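Sortase family protein (PDB 4D7W) probably catalyses, as a class C sortase, the transpeptidation that links pilin subunits covalently during pilus assembly in Group B Streptococcus. Local coordinates at residues A[104-109]-A[166-171]; A[21-26]-A[53-58]; A[71-76]-A[117-122]. All coordinates share one frame; numbering follows the deposited sequence.

In the fold
Two of the three contacts belong to the beta sheet of the sortase domain; the third involves the N-terminal helices. Contact 2 closes first along the chain, pairing helix 17-31 with the loop before strand 62-68. Contacts 1 and 3 then interleave: 71-76, 104-109, 117-122, 166-171. Strand 105-115 runs out of contact 1 and is followed in the chain by its sheet neighbour 118-120 in contact 3. Their centres lie about 20 Å apart, on opposite sides of the chain's centre, yet they touch where Phe-121 packs on Leu-109 and Leu-171. Contact 2 touches neither, its centre about 19 Å from that of contact 1. Contacts 1 and 3 thus join parts of one sheet, while contact 2 fastens the N-terminal helices against the domain.

Contact 1 (A[104-109]-A[166-171]); sequences STHSIL and KDYQTL
Segments 104-109 and 166-171 run side by side, their strands parallel with 14° between their directions, and five backbone hydrogen bonds join them. Thr-105, Ser-107 and Leu-109 make these bonds on one side, Lys-166, just ahead of its strand, Tyr-168 and Thr-170 on the other. The tightest side-chain meeting is at His-106. With CG anti to the backbone N (chi1 -171°), its ring swings across toward the partner strand, and Tyr-168 CB sits over one face in a CH-pi contact, 3.8 Å from the ring centroid. The tyrosine ring beyond turns an edge to the imidazole face, a T-shaped pair with planes at 65°. At the imidazole edge His-106 NE2 is hydrogen-bonded to Thr-170 OG1 at 2.7 Å, while ND1 bonds to Gln-161 O, so the ring is held at both nitrogens and its rotation is fixed. This pair of strands lies in the sortase beta barrel, and Thr-170 and Leu-171 begin a TLxTC sequence, the signature that carries the nucleophilic cysteine in sortases. On the other face of the sheet, Leu-109 and Leu-171 lie alongside each other, CB of the first 3.8 Å from CD2 of the second. Leu-109 CD1 also meets the amide of Gln-169, whose OE1 takes a bond from Trp-133. Back near the start of the strands, a water bridges them, donating to Thr-105 OG1 at 2.7 Å and to Tyr-168 O at 2.8 Å. Thr-105 OG1 also bonds to Gly-102 O, and neighbouring Asp-167 is held by Tyr-144 and a salt bridge to Arg-190.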
ATOM      1  N   SER A 104       2.642 -14.140  -6.247  1.00 32.03           N
ATOM      2  CA  SER A 104       3.687 -14.225  -5.232  1.00 29.45           C
ATOM      3  C   SER A 104       4.125 -12.832  -4.756  1.00 32.39           C
ATOM      4  O   SER A 104       5.319 -12.517  -4.770  1.00 31.51           O
ATOM      5  CB  SER A 104       4.896 -14.987  -5.791  1.00 32.22           C
ATOM      6  OG  SER A 104       4.560 -16.324  -6.116  1.00 39.41           O
ATOM      7  N   THR A 105       3.164 -11.996  -4.362  1.00 31.74           N
ATOM      8  CA  THR A 105       3.478 -10.643  -3.892  1.00 26.18           C
ATOM      9  C   THR A 105       2.760 -10.368  -2.584  1.00 31.79           C
ATOM     10  O   THR A 105       1.760 -11.001  -2.270  1.00 31.91           O
ATOM     11  CB  THR A 105       3.098  -9.561  -4.927  1.00 26.71           C
ATOM     12  OG1 THR A 105       1.691  -9.615  -5.200  1.00 32.06           O
ATOM     13  CG2 THR A 105       3.883  -9.756  -6.238  1.00 23.43           C
ATOM     14  N   HIS A 106       3.291  -9.441  -1.801  1.00 28.06           N
ATOM     15  CA  HIS A 106       2.615  -9.021  -0.584  1.00 23.11           C
ATOM     16  C   HIS A 106       3.006  -7.579  -0.351  1.00 25.75           C
ATOM     17  O   HIS A 106       4.153  -7.278  -0.042  1.00 28.15           O
ATOM     18  CB  HIS A 106       2.983  -9.905   0.616  1.00 24.49           C
ATOM     19  CG  HIS A 106       2.145  -9.641   1.838  1.00 25.90           C
ATOM     20  ND1 HIS A 106       2.192 -10.435   2.964  1.00 28.91           N
ATOM     21  CD2 HIS A 106       1.239  -8.667   2.102  1.00 29.02           C
ATOM     22  CE1 HIS A 106       1.358  -9.957   3.875  1.00 33.67           C
ATOM     23  NE2 HIS A 106       0.775  -8.879   3.381  1.00 31.47           N
ATOM     24  N   SER A 107       2.049  -6.694  -0.588  1.00 25.07           N
ATOM     25  CA  SER A 107       2.230  -5.269  -0.409  1.00 25.23           C
ATOM     26  C   SER A 107       1.725  -4.873   0.980  1.00 25.98           C
ATOM     27  O   SER A 107       0.667  -5.336   1.411  1.00 27.04           O
ATOM     28  CB  SER A 107       1.463  -4.507  -1.494  1.00 24.79           C
ATOM     29  OG  SER A 107       1.808  -3.135  -1.483  1.00 34.11           O
ATOM     30  N   ILE A 108       2.464  -4.012   1.668  1.00 26.18           N
ATOM     31  CA  ILE A 108       2.075  -3.569   3.005  1.00 25.35           C
ATOM     32  C   ILE A 108       1.950  -2.049   3.060  1.00 30.23           C
ATOM     33  O   ILE A 108       2.894  -1.334   2.714  1.00 28.06           O
ATOM     34  CB  ILE A 108       3.077  -4.024   4.058  1.00 27.82           C
ATOM     35  CG1 ILE A 108       3.168  -5.547   4.077  1.00 30.37           C
ATOM     36  CG2 ILE A 108       2.664  -3.523   5.463  1.00 31.38           C
ATOM     37  CD1 ILE A 108       4.347  -6.086   4.879  1.00 29.13           C
ATOM     38  N   LEU A 109       0.782  -1.578   3.495  1.00 25.88           N
ATOM     39  CA  LEU A 109       0.452  -0.166   3.567  1.00 22.79           C
ATOM     40  C   LEU A 109       0.206   0.226   5.022  1.00 31.99           C
ATOM     41  O   LEU A 109      -0.542  -0.447   5.729  1.00 33.41           O
ATOM     42  CB  LEU A 109      -0.786   0.131   2.739  1.00 27.36           C
ATOM     43  CG  LEU A 109      -0.724  -0.305   1.279  1.00 27.26           C
ATOM     44  CD1 LEU A 109      -1.968   0.173   0.552  1.00 30.47           C
ATOM     45  CD2 LEU A 109       0.545   0.233   0.641  1.00 31.26           C
ATOM     46  N   LYS A 166       0.331 -16.481  -4.004  1.00 36.53           N
ATOM     47  CA  LYS A 166      -0.675 -15.591  -3.416  1.00 35.70           C
ATOM     48  C   LYS A 166      -0.397 -14.125  -3.763  1.00 30.05           C
ATOM     49  O   LYS A 166       0.750 -13.735  -3.951  1.00 35.82           O
ATOM     50  CB  LYS A 166      -0.723 -15.746  -1.891  1.00 36.93           C
ATOM     51  CG  LYS A 166      -1.234 -17.111  -1.417  1.00 42.00           C
ATOM     52  CD  LYS A 166      -2.739 -17.237  -1.633  1.00 42.42           C
ATOM     53  CE  LYS A 166      -3.249 -18.609  -1.238  1.00 49.25           C
ATOM     54  NZ  LYS A 166      -4.676 -18.736  -1.640  1.00 53.33           N
ATOM     55  N   ASP A 167      -1.466 -13.333  -3.844  1.00 34.67           N
ATOM     56  CA  ASP A 167      -1.408 -11.891  -4.093  1.00 39.12           C
ATOM     57  C   ASP A 167      -2.104 -11.185  -2.916  1.00 36.65           C
ATOM     58  O   ASP A 167      -3.336 -11.080  -2.895  1.00 30.84           O
ATOM     59  CB  ASP A 167      -2.083 -11.557  -5.439  1.00 33.36           C
ATOM     60  CG  ASP A 167      -2.035 -10.074  -5.791  1.00 34.98           C
ATOM     61  OD1 ASP A 167      -1.772  -9.217  -4.907  1.00 35.41           O
ATOM     62  OD2 ASP A 167      -2.282  -9.765  -6.978  1.00 30.52           O
ATOM     63  N   TYR A 168      -1.301 -10.729  -1.953  1.00 30.38           N
ATOM     64  CA  TYR A 168      -1.773 -10.165  -0.681  1.00 34.38           C
ATOM     65  C   TYR A 168      -1.490  -8.676  -0.552  1.00 32.03           C
ATOM     66  O   TYR A 168      -0.467  -8.196  -1.025  1.00 29.35           O
ATOM     67  CB  TYR A 168      -1.100 -10.860   0.510  1.00 31.10           C
ATOM     68  CG  TYR A 168      -1.591 -12.265   0.814  1.00 36.05           C
ATOM     69  CD1 TYR A 168      -2.946 -12.580   0.761  1.00 37.88           C
ATOM     70  CD2 TYR A 168      -0.699 -13.265   1.176  1.00 34.40           C
ATOM     71  CE1 TYR A 168      -3.402 -13.861   1.055  1.00 39.25           C
ATOM     72  CE2 TYR A 168      -1.146 -14.550   1.462  1.00 39.87           C
ATOM     73  CZ  TYR A 168      -2.495 -14.835   1.405  1.00 42.13           C
ATOM     74  OH  TYR A 168      -2.929 -16.099   1.698  1.00 46.93           O
ATOM     75  N   GLN A 169      -2.378  -7.963   0.137  1.00 30.01           N
ATOM     76  CA  GLN A 169      -2.077  -6.611   0.582  1.00 29.57           C
ATOM     77  C   GLN A 169      -2.562  -6.469   2.024  1.00 30.10           C
ATOM     78  O   GLN A 169      -3.704  -6.803   2.326  1.00 30.56           O
ATOM     79  CB  GLN A 169      -2.735  -5.577  -0.331  1.00 29.07           C
ATOM     80  CG  GLN A 169      -2.361  -4.126  -0.059  1.00 32.33           C
ATOM     81  CD  GLN A 169      -2.812  -3.211  -1.182  1.00 34.55           C
ATOM     82  OE1 GLN A 169      -3.833  -2.538  -1.068  1.00 31.88           O
ATOM     83  NE2 GLN A 169      -2.059  -3.199  -2.285  1.00 31.71           N
ATOM     84  N   THR A 170      -1.688  -6.003   2.907  1.00 30.09           N
ATOM     85  CA  THR A 170      -2.048  -5.832   4.320  1.00 30.65           C
ATOM     86  C   THR A 170      -2.061  -4.359   4.680  1.00 30.34           C
ATOM     87  O   THR A 170      -1.159  -3.611   4.292  1.00 29.83           O
ATOM     88  CB  THR A 170      -1.069  -6.582   5.242  1.00 31.15           C
ATOM     89  OG1 THR A 170      -1.186  -7.980   5.004  1.00 33.38           O
ATOM     90  CG2 THR A 170      -1.363  -6.314   6.737  1.00 31.77           C
ATOM     91  N   LEU A 171      -3.100  -3.943   5.403  1.00 30.69           N
ATOM     92  CA  LEU A 171      -3.183  -2.595   5.922  1.00 32.23           C
ATOM     93  C   LEU A 171      -2.846  -2.657   7.417  1.00 35.35           C
ATOM     94  O   LEU A 171      -3.405  -3.469   8.152  1.00 31.85           O
ATOM     95  CB  LEU A 171      -4.575  -1.993   5.674  1.00 30.55           C
ATOM     96  CG  LEU A 171      -5.138  -2.112   4.248  1.00 36.06           C
ATOM     97  CD1 LEU A 171      -6.506  -1.469   4.180  1.00 35.04           C
ATOM     98  CD2 LEU A 171      -4.171  -1.517   3.166  1.00 29.38           C
TER
HETATM   99  O   HOH W   1       0.808  -7.719  -3.427  1.00 28.54           O

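Contact 2 (A[21-26]-A[53-58]); sequences KKIINR and SQLAID
Helix 17-31, part of the helical N-terminal region that flanks the barrel, meets the loop leading into strand 62-68 through Ile-23 and Arg-26, one turn apart on the helix, which face Ser-53 to Ile-57. Arg-26 bends at chi3 (73°), laying its guanidinium across the Gln-54 amide with the two planes only 21° apart. Gln-54 NE2 sits 3.2 Å above one face of the guanidinium, toward its rim; it and Arg-26 NH2, both donors, are not bonded to each other. Asp-50 lies near both, accepting a bond from Gln-54 NE2 and forming a long, weak ion pair with Arg-26. Ser-53 approaches the guanidinium edge, where its OG, hydrogen-bonded to Asp-50 O, receives a weak bond from Arg-26 NH2 at 3.3 Å. Water does much of the remaining polar work. One molecule donates to Ile-23 O and Gln-54 OE1 and accepts from Leu-55 N at 2.9 Å; another joins Arg-26 O to Gln-54 NE2. The dry part is small: Ile-23 divides between two partners, its CG2 methyl lying against Leu-55 CD2 at 3.9 Å and the CD1 end of its longer branch against Ile-57 CG2 at 4.0 Å.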
ATOM      1  N   LYS A  21       2.400   2.030 -19.997  1.00 41.43           N
ATOM      2  CA  LYS A  21       3.023   0.732 -20.248  1.00 43.38           C
ATOM      3  C   LYS A  21       4.432   0.628 -19.686  1.00 37.62           C
ATOM      4  O   LYS A  21       4.792  -0.386 -19.093  1.00 36.31           O
ATOM      5  CB  LYS A  21       3.058   0.427 -21.752  1.00 48.29           C
ATOM      6  CG  LYS A  21       1.782  -0.191 -22.302  1.00 57.19           C
ATOM      7  CD  LYS A  21       1.932  -0.548 -23.785  1.00 64.09           C
ATOM      8  CE  LYS A  21       0.571  -0.812 -24.428  1.00 69.95           C
ATOM      9  NZ  LYS A  21       0.680  -1.217 -25.863  1.00 74.51           N
ATOM     10  N   LYS A  22       5.242   1.659 -19.905  1.00 39.83           N
ATOM     11  CA  LYS A  22       6.604   1.668 -19.388  1.00 37.67           C
ATOM     12  C   LYS A  22       6.590   1.547 -17.863  1.00 34.07           C
ATOM     13  O   LYS A  22       7.250   0.685 -17.284  1.00 33.08           O
ATOM     14  CB  LYS A  22       7.333   2.938 -19.821  1.00 41.52           C
ATOM     15  CG  LYS A  22       8.752   3.064 -19.282  1.00 50.37           C
ATOM     16  CD  LYS A  22       9.543   4.113 -20.066  1.00 62.29           C
ATOM     17  CE  LYS A  22      10.729   4.666 -19.278  1.00 69.80           C
ATOM     18  NZ  LYS A  22      10.328   5.746 -18.317  1.00 74.28           N
ATOM     19  N   ILE A  23       5.820   2.406 -17.213  1.00 33.75           N
ATOM     20  CA  ILE A  23       5.788   2.418 -15.753  1.00 32.65           C
ATOM     21  C   ILE A  23       5.184   1.135 -15.163  1.00 33.34           C
ATOM     22  O   ILE A  23       5.735   0.549 -14.216  1.00 30.52           O
ATOM     23  CB  ILE A  23       5.019   3.664 -15.237  1.00 34.30           C
ATOM     24  CG1 ILE A  23       5.743   4.937 -15.697  1.00 35.18           C
ATOM     25  CG2 ILE A  23       4.928   3.626 -13.716  1.00 27.54           C
ATOM     26  CD1 ILE A  23       4.961   6.231 -15.526  1.00 36.43           C
ATOM     27  N   ILE A  24       4.069   0.677 -15.719  1.00 36.52           N
ATOM     28  CA  ILE A  24       3.461  -0.545 -15.212  1.00 33.43           C
ATOM     29  C   ILE A  24       4.379  -1.743 -15.412  1.00 30.00           C
ATOM     30  O   ILE A  24       4.574  -2.540 -14.488  1.00 32.46           O
ATOM     31  CB  ILE A  24       2.091  -0.829 -15.876  1.00 42.26           C
ATOM     32  CG1 ILE A  24       1.032   0.122 -15.339  1.00 42.51           C
ATOM     33  CG2 ILE A  24       1.638  -2.256 -15.604  1.00 43.90           C
ATOM     34  CD1 ILE A  24       0.903   0.106 -13.812  1.00 45.99           C
ATOM     35  N   ASN A  25       4.946  -1.877 -16.618  1.00 31.20           N
ATOM     36  CA  ASN A  25       5.856  -2.990 -16.913  1.00 34.88           C
ATOM     37  C   ASN A  25       7.067  -3.036 -15.979  1.00 37.93           C
ATOM     38  O   ASN A  25       7.429  -4.095 -15.472  1.00 30.93           O
ATOM     39  CB  ASN A  25       6.329  -2.925 -18.373  1.00 33.35           C
ATOM     40  CG  ASN A  25       5.301  -3.469 -19.337  1.00 41.07           C
ATOM     41  OD1 ASN A  25       4.231  -3.907 -18.925  1.00 39.96           O
ATOM     42  ND2 ASN A  25       5.616  -3.435 -20.639  1.00 42.18           N
ATOM     43  N   ARG A  26       7.686  -1.885 -15.741  1.00 30.20           N
ATOM     44  CA  ARG A  26       8.780  -1.805 -14.771  1.00 29.23           C
ATOM     45  C   ARG A  26       8.346  -2.229 -13.365  1.00 28.08           C
ATOM     46  O   ARG A  26       9.104  -2.860 -12.628  1.00 28.20           O
ATOM     47  CB  ARG A  26       9.345  -0.383 -14.722  1.00 30.91           C
ATOM     48  CG  ARG A  26      10.145   0.025 -15.966  1.00 34.46           C
ATOM     49  CD  ARG A  26      10.927   1.319 -15.698  1.00 38.73           C
ATOM     50  NE  ARG A  26      12.069   1.080 -14.809  1.00 41.79           N
ATOM     51  CZ  ARG A  26      12.235   1.643 -13.607  1.00 50.25           C
ATOM     52  NH1 ARG A  26      11.335   2.497 -13.129  1.00 44.87           N
ATOM     53  NH2 ARG A  26      13.314   1.353 -12.881  1.00 54.57           N
ATOM     54  N   SER A  53      12.137   4.941  -7.887  1.00 33.73           N
ATOM     55  CA  SER A  53      11.825   5.187  -9.290  1.00 32.02           C
ATOM     56  C   SER A  53      10.590   4.425  -9.748  1.00 34.98           C
ATOM     57  O   SER A  53      10.130   4.622 -10.874  1.00 37.66           O
ATOM     58  CB  SER A  53      13.004   4.786 -10.178  1.00 34.07           C
ATOM     59  OG  SER A  53      13.106   3.367 -10.251  1.00 40.56           O
ATOM     60  N   GLN A  54      10.080   3.508  -8.921  1.00 29.47           N
ATOM     61  CA  GLN A  54       8.949   2.698  -9.369  1.00 23.78           C
ATOM     62  C   GLN A  54       7.654   3.458  -9.126  1.00 26.41           C
ATOM     63  O   GLN A  54       7.511   4.103  -8.099  1.00 27.83           O
ATOM     64  CB  GLN A  54       8.919   1.330  -8.657  1.00 26.33           C
ATOM     65  CG  GLN A  54      10.146   0.467  -8.939  1.00 27.92           C
ATOM     66  CD  GLN A  54      10.187  -0.039 -10.383  1.00 28.09           C
ATOM     67  OE1 GLN A  54       9.166  -0.058 -11.064  1.00 33.47           O
ATOM     68  NE2 GLN A  54      11.364  -0.445 -10.846  1.00 30.67           N
ATOM     69  N   LEU A  55       6.725   3.379 -10.077  1.00 24.81           N
ATOM     70  CA  LEU A  55       5.397   3.993  -9.964  1.00 27.68           C
ATOM     71  C   LEU A  55       5.485   5.493  -9.668  1.00 37.55           C
ATOM     72  O   LEU A  55       4.660   6.044  -8.947  1.00 44.12           O
ATOM     73  CB  LEU A  55       4.569   3.285  -8.875  1.00 24.94           C
ATOM     74  CG  LEU A  55       4.314   1.808  -9.187  1.00 28.65           C
ATOM     75  CD1 LEU A  55       3.463   1.170  -8.088  1.00 30.67           C
ATOM     76  CD2 LEU A  55       3.636   1.700 -10.527  1.00 25.28           C
ATOM     77  N   ALA A  56       6.506   6.144 -10.209  1.00 31.46           N
ATOM     78  CA  ALA A  56       6.736   7.552  -9.928  1.00 29.58           C
ATOM     79  C   ALA A  56       6.441   8.370 -11.168  1.00 37.18           C
ATOM     80  O   ALA A  56       7.012   8.098 -12.223  1.00 35.53           O
ATOM     81  CB  ALA A  56       8.186   7.783  -9.458  1.00 24.78           C
ATOM     82  N   ILE A  57       5.542   9.350 -11.063  1.00 35.00           N
ATOM     83  CA  ILE A  57       5.269  10.225 -12.210  1.00 33.16           C
ATOM     84  C   ILE A  57       5.648  11.680 -11.938  1.00 37.10           C
ATOM     85  O   ILE A  57       5.400  12.553 -12.774  1.00 40.36           O
ATOM     86  CB  ILE A  57       3.798  10.195 -12.621  1.00 33.58           C
ATOM     87  CG1 ILE A  57       2.943  10.889 -11.561  1.00 32.80           C
ATOM     88  CG2 ILE A  57       3.334   8.755 -12.876  1.00 33.56           C
ATOM     89  CD1 ILE A  57       1.460  10.868 -11.901  1.00 33.88           C
ATOM     90  N   ASP A  58       6.234  11.934 -10.770  1.00 35.00           N
ATOM     91  CA  ASP A  58       6.738  13.259 -10.413  1.00 33.88           C
ATOM     92  C   ASP A  58       7.652  13.081  -9.220  1.00 34.68           C
ATOM     93  O   ASP A  58       7.948  11.962  -8.848  1.00 38.75           O
ATOM     94  CB  ASP A  58       5.596  14.250 -10.112  1.00 39.57           C
ATOM     95  CG  ASP A  58       4.636  13.760  -9.014  1.00 49.26           C
ATOM     96  OD1 ASP A  58       5.071  13.089  -8.053  1.00 48.69           O
ATOM     97  OD2 ASP A  58       3.427  14.058  -9.118  1.00 56.06           O
TER
HETATM   98  O   HOH W   2       7.421   1.565 -12.262  1.00 33.15           O
HETATM   99  O   HOH W   3       9.085   3.516 -13.879  1.00 34.06           O
HETATM  100  O   HOH W   4      11.871  -2.531 -12.757  1.00 34.92           O

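Contact 3 (A[71-76]-A[117-122]); sequences INIKLP and SSRLFS
Ile-73 and Arg-119 run alongside each other, head to tail, and the firm side of the contact is the arginine's grip on the backbone. Bent at chi3 (-70°), Arg-119 holds a single acceptor end-on: NH2 reaches Asn-72 O at 3.1 Å and NH1 the same oxygen at 3.3 Å. Both nitrogens come from one face of that carbonyl, while the oxygen stays close to the guanidinium plane. Ile-73 CD1 is wedged between the guanidinium and Leu-120 O, though its exact position is uncertain. A G1 beta bulge opposite Ile-68 shapes the backbone at Asn-72 and Ile-73. The rest is looser. Strand 73-76 and the weakly bonded strand 118-120 cross at -90° with their axes 8.6 Å apart, and Leu-75 CD1 merely grazes Leu-120 CD2 at 4.3 Å. Toward solvent, where Arg-119 and Asn-72 are exposed, a water accepts from Arg-119 NH1 and donates to Ile-71 O at 2.8 Å. Arg-119 also starts a type II' turn, its carbonyl taking bonds from both N and OG of Ser-122. The turn is thus joined to the bulge chiefly by a cation on a backbone carbonyl, which would probably polarise the Asn-72 peptide.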
ATOM      1  N   ILE A  71     -15.412   2.787   5.398  1.00 49.66           N
ATOM      2  CA  ILE A  71     -15.056   3.735   6.448  1.00 48.91           C
ATOM      3  C   ILE A  71     -14.737   5.118   5.889  1.00 49.70           C
ATOM      4  O   ILE A  71     -14.142   5.946   6.580  1.00 52.58           O
ATOM      5  CB  ILE A  71     -13.855   3.235   7.277  1.00 48.50           C
ATOM      6  CG1 ILE A  71     -12.611   3.091   6.384  1.00 44.93           C
ATOM      7  CG2 ILE A  71     -14.187   1.920   7.961  1.00 44.65           C
ATOM      8  CD1 ILE A  71     -11.415   2.469   7.079  1.00 40.80           C
ATOM      9  N   ASN A  72     -15.134   5.358   4.642  1.00 46.84           N
ATOM     10  CA  ASN A  72     -15.042   6.680   4.015  1.00 47.27           C
ATOM     11  C   ASN A  72     -13.632   7.262   3.975  1.00 45.27           C
ATOM     12  O   ASN A  72     -13.407   8.446   4.282  1.00 45.63           O
ATOM     13  CB  ASN A  72     -15.975   7.656   4.731  1.00 54.05           C
ATOM     14  CG  ASN A  72     -17.395   7.130   4.831  1.00 66.51           C
ATOM     15  OD1 ASN A  72     -17.834   6.683   5.897  1.00 72.18           O
ATOM     16  ND2 ASN A  72     -18.121   7.172   3.718  1.00 69.69           N
ATOM     17  N   ILE A  73     -12.691   6.417   3.586  1.00 44.55           N
ATOM     18  CA  ILE A  73     -11.315   6.825   3.430  1.00 42.51           C
ATOM     19  C   ILE A  73     -10.944   6.856   1.956  1.00 40.81           C
ATOM     20  O   ILE A  73     -11.194   5.902   1.208  1.00 38.65           O
ATOM     21  CB  ILE A  73     -10.354   5.873   4.179  1.00 46.14           C
ATOM     22  CG1 ILE A  73     -10.552   5.974   5.694  1.00 50.56           C
ATOM     23  CG2 ILE A  73      -8.907   6.156   3.786  1.00 45.71           C
ATOM     24  CD1 ILE A  73     -10.255   7.356   6.287  1.00 52.61           C
ATOM     25  N   LYS A  74     -10.346   7.963   1.543  1.00 39.04           N
ATOM     26  CA  LYS A  74      -9.710   8.057   0.243  1.00 39.92           C
ATOM     27  C   LYS A  74      -8.460   8.893   0.464  1.00 39.11           C
ATOM     28  O   LYS A  74      -8.558  10.088   0.746  1.00 43.81           O
ATOM     29  CB  LYS A  74     -10.638   8.686  -0.798  1.00 40.91           C
ATOM     30  CG  LYS A  74     -10.086   8.591  -2.214  1.00 50.35           C
ATOM     31  CD  LYS A  74     -11.053   9.142  -3.262  1.00 60.25           C
ATOM     32  CE  LYS A  74     -10.746  10.602  -3.615  1.00 65.73           C
ATOM     33  NZ  LYS A  74     -11.259  11.005  -4.968  1.00 65.55           N
ATOM     34  N   LEU A  75      -7.296   8.253   0.396  1.00 38.22           N
ATOM     35  CA  LEU A  75      -6.030   8.912   0.726  1.00 36.49           C
ATOM     36  C   LEU A  75      -4.952   8.576  -0.278  1.00 32.25           C
ATOM     37  O   LEU A  75      -4.942   7.472  -0.845  1.00 35.45           O
ATOM     38  CB  LEU A  75      -5.546   8.509   2.121  1.00 38.96           C
ATOM     39  CG  LEU A  75      -6.311   8.988   3.348  1.00 34.44           C
ATOM     40  CD1 LEU A  75      -5.857   8.202   4.568  1.00 39.69           C
ATOM     41  CD2 LEU A  75      -6.082  10.464   3.563  1.00 34.78           C
ATOM     42  N   PRO A  76      -4.028   9.522  -0.493  1.00 30.37           N
ATOM     43  CA  PRO A  76      -2.869   9.289  -1.366  1.00 30.42           C
ATOM     44  C   PRO A  76      -1.861   8.336  -0.731  1.00 32.32           C
ATOM     45  O   PRO A  76      -1.656   8.385   0.485  1.00 37.94           O
ATOM     46  CB  PRO A  76      -2.272  10.696  -1.546  1.00 31.82           C
ATOM     47  CG  PRO A  76      -2.730  11.469  -0.326  1.00 35.67           C
ATOM     48  CD  PRO A  76      -4.088  10.907   0.021  1.00 34.34           C
ATOM     49  N   SER A 117      -6.004  16.023  13.731  1.00 90.03           N
ATOM     50  CA  SER A 117      -6.954  16.548  12.752  1.00 93.11           C
ATOM     51  C   SER A 117      -6.920  15.757  11.450  1.00 89.49           C
ATOM     52  O   SER A 117      -6.891  16.329  10.358  1.00 87.38           O
ATOM     53  CB  SER A 117      -6.683  18.027  12.475  1.00 99.01           C
ATOM     54  OG  SER A 117      -5.427  18.216  11.851  1.00101.93           O
ATOM     55  N   SER A 118      -6.933  14.436  11.581  1.00 86.74           N
ATOM     56  CA  SER A 118      -6.941  13.543  10.431  1.00 81.16           C
ATOM     57  C   SER A 118      -7.212  12.106  10.884  1.00 71.21           C
ATOM     58  O   SER A 118      -6.514  11.581  11.755  1.00 69.33           O
ATOM     59  CB  SER A 118      -5.615  13.635   9.670  1.00 82.45           C
ATOM     60  OG  SER A 118      -4.514  13.429  10.534  1.00 84.16           O
ATOM     61  N   ARG A 119      -8.231  11.479  10.299  1.00 62.76           N
ATOM     62  CA  ARG A 119      -8.614  10.129  10.689  1.00 58.08           C
ATOM     63  C   ARG A 119      -7.532   9.115  10.329  1.00 52.05           C
ATOM     64  O   ARG A 119      -7.148   8.296  11.160  1.00 52.45           O
ATOM     65  CB  ARG A 119      -9.949   9.738  10.040  1.00 64.11           C
ATOM     66  CG  ARG A 119     -11.168  10.432  10.650  1.00 72.21           C
ATOM     67  CD  ARG A 119     -12.473  10.118   9.905  1.00 77.83           C
ATOM     68  NE  ARG A 119     -12.532  10.725   8.573  1.00 82.48           N
ATOM     69  CZ  ARG A 119     -12.618  10.037   7.436  1.00 84.18           C
ATOM     70  NH1 ARG A 119     -12.665   8.712   7.465  1.00 86.01           N
ATOM     71  NH2 ARG A 119     -12.667  10.668   6.268  1.00 82.65           N
ATOM     72  N   LEU A 120      -7.040   9.183   9.096  1.00 49.76           N
ATOM     73  CA  LEU A 120      -6.094   8.193   8.574  1.00 47.25           C
ATOM     74  C   LEU A 120      -6.687   6.776   8.686  1.00 46.14           C
ATOM     75  O   LEU A 120      -7.766   6.512   8.156  1.00 44.25           O
ATOM     76  CB  LEU A 120      -4.754   8.307   9.305  1.00 44.49           C
ATOM     77  CG  LEU A 120      -4.125   9.703   9.178  1.00 48.13           C
ATOM     78  CD1 LEU A 120      -3.027   9.954  10.205  1.00 49.40           C
ATOM     79  CD2 LEU A 120      -3.599   9.920   7.766  1.00 48.47           C
ATOM     80  N   PHE A 121      -5.999   5.870   9.374  1.00 42.01           N
ATOM     81  CA  PHE A 121      -6.526   4.517   9.566  1.00 41.71           C
ATOM     82  C   PHE A 121      -7.223   4.334  10.935  1.00 49.62           C
ATOM     83  O   PHE A 121      -7.270   3.221  11.465  1.00 42.66           O
ATOM     84  CB  PHE A 121      -5.406   3.489   9.419  1.00 39.80           C
ATOM     85  CG  PHE A 121      -5.110   3.090   7.976  1.00 38.44           C
ATOM     86  CD1 PHE A 121      -5.909   3.541   6.933  1.00 38.98           C
ATOM     87  CD2 PHE A 121      -4.038   2.256   7.682  1.00 36.66           C
ATOM     88  CE1 PHE A 121      -5.637   3.170   5.609  1.00 37.74           C
ATOM     89  CE2 PHE A 121      -3.768   1.872   6.366  1.00 35.44           C
ATOM     90  CZ  PHE A 121      -4.566   2.339   5.335  1.00 35.98           C
ATOM     91  N   SER A 122      -7.762   5.419  11.489  1.00 44.70           N
ATOM     92  CA  SER A 122      -8.501   5.368  12.763  1.00 46.17           C
ATOM     93  C   SER A 122      -9.542   4.259  12.818  1.00 48.16           C
ATOM     94  O   SER A 122      -9.657   3.549  13.816  1.00 47.55           O
ATOM     95  CB  SER A 122      -9.208   6.698  13.040  1.00 48.03           C
ATOM     96  OG  SER A 122      -8.316   7.639  13.593  1.00 48.11           O
TER
HETATM   97  O   HOH W   5     -12.748   6.551   8.892  1.00 50.60           O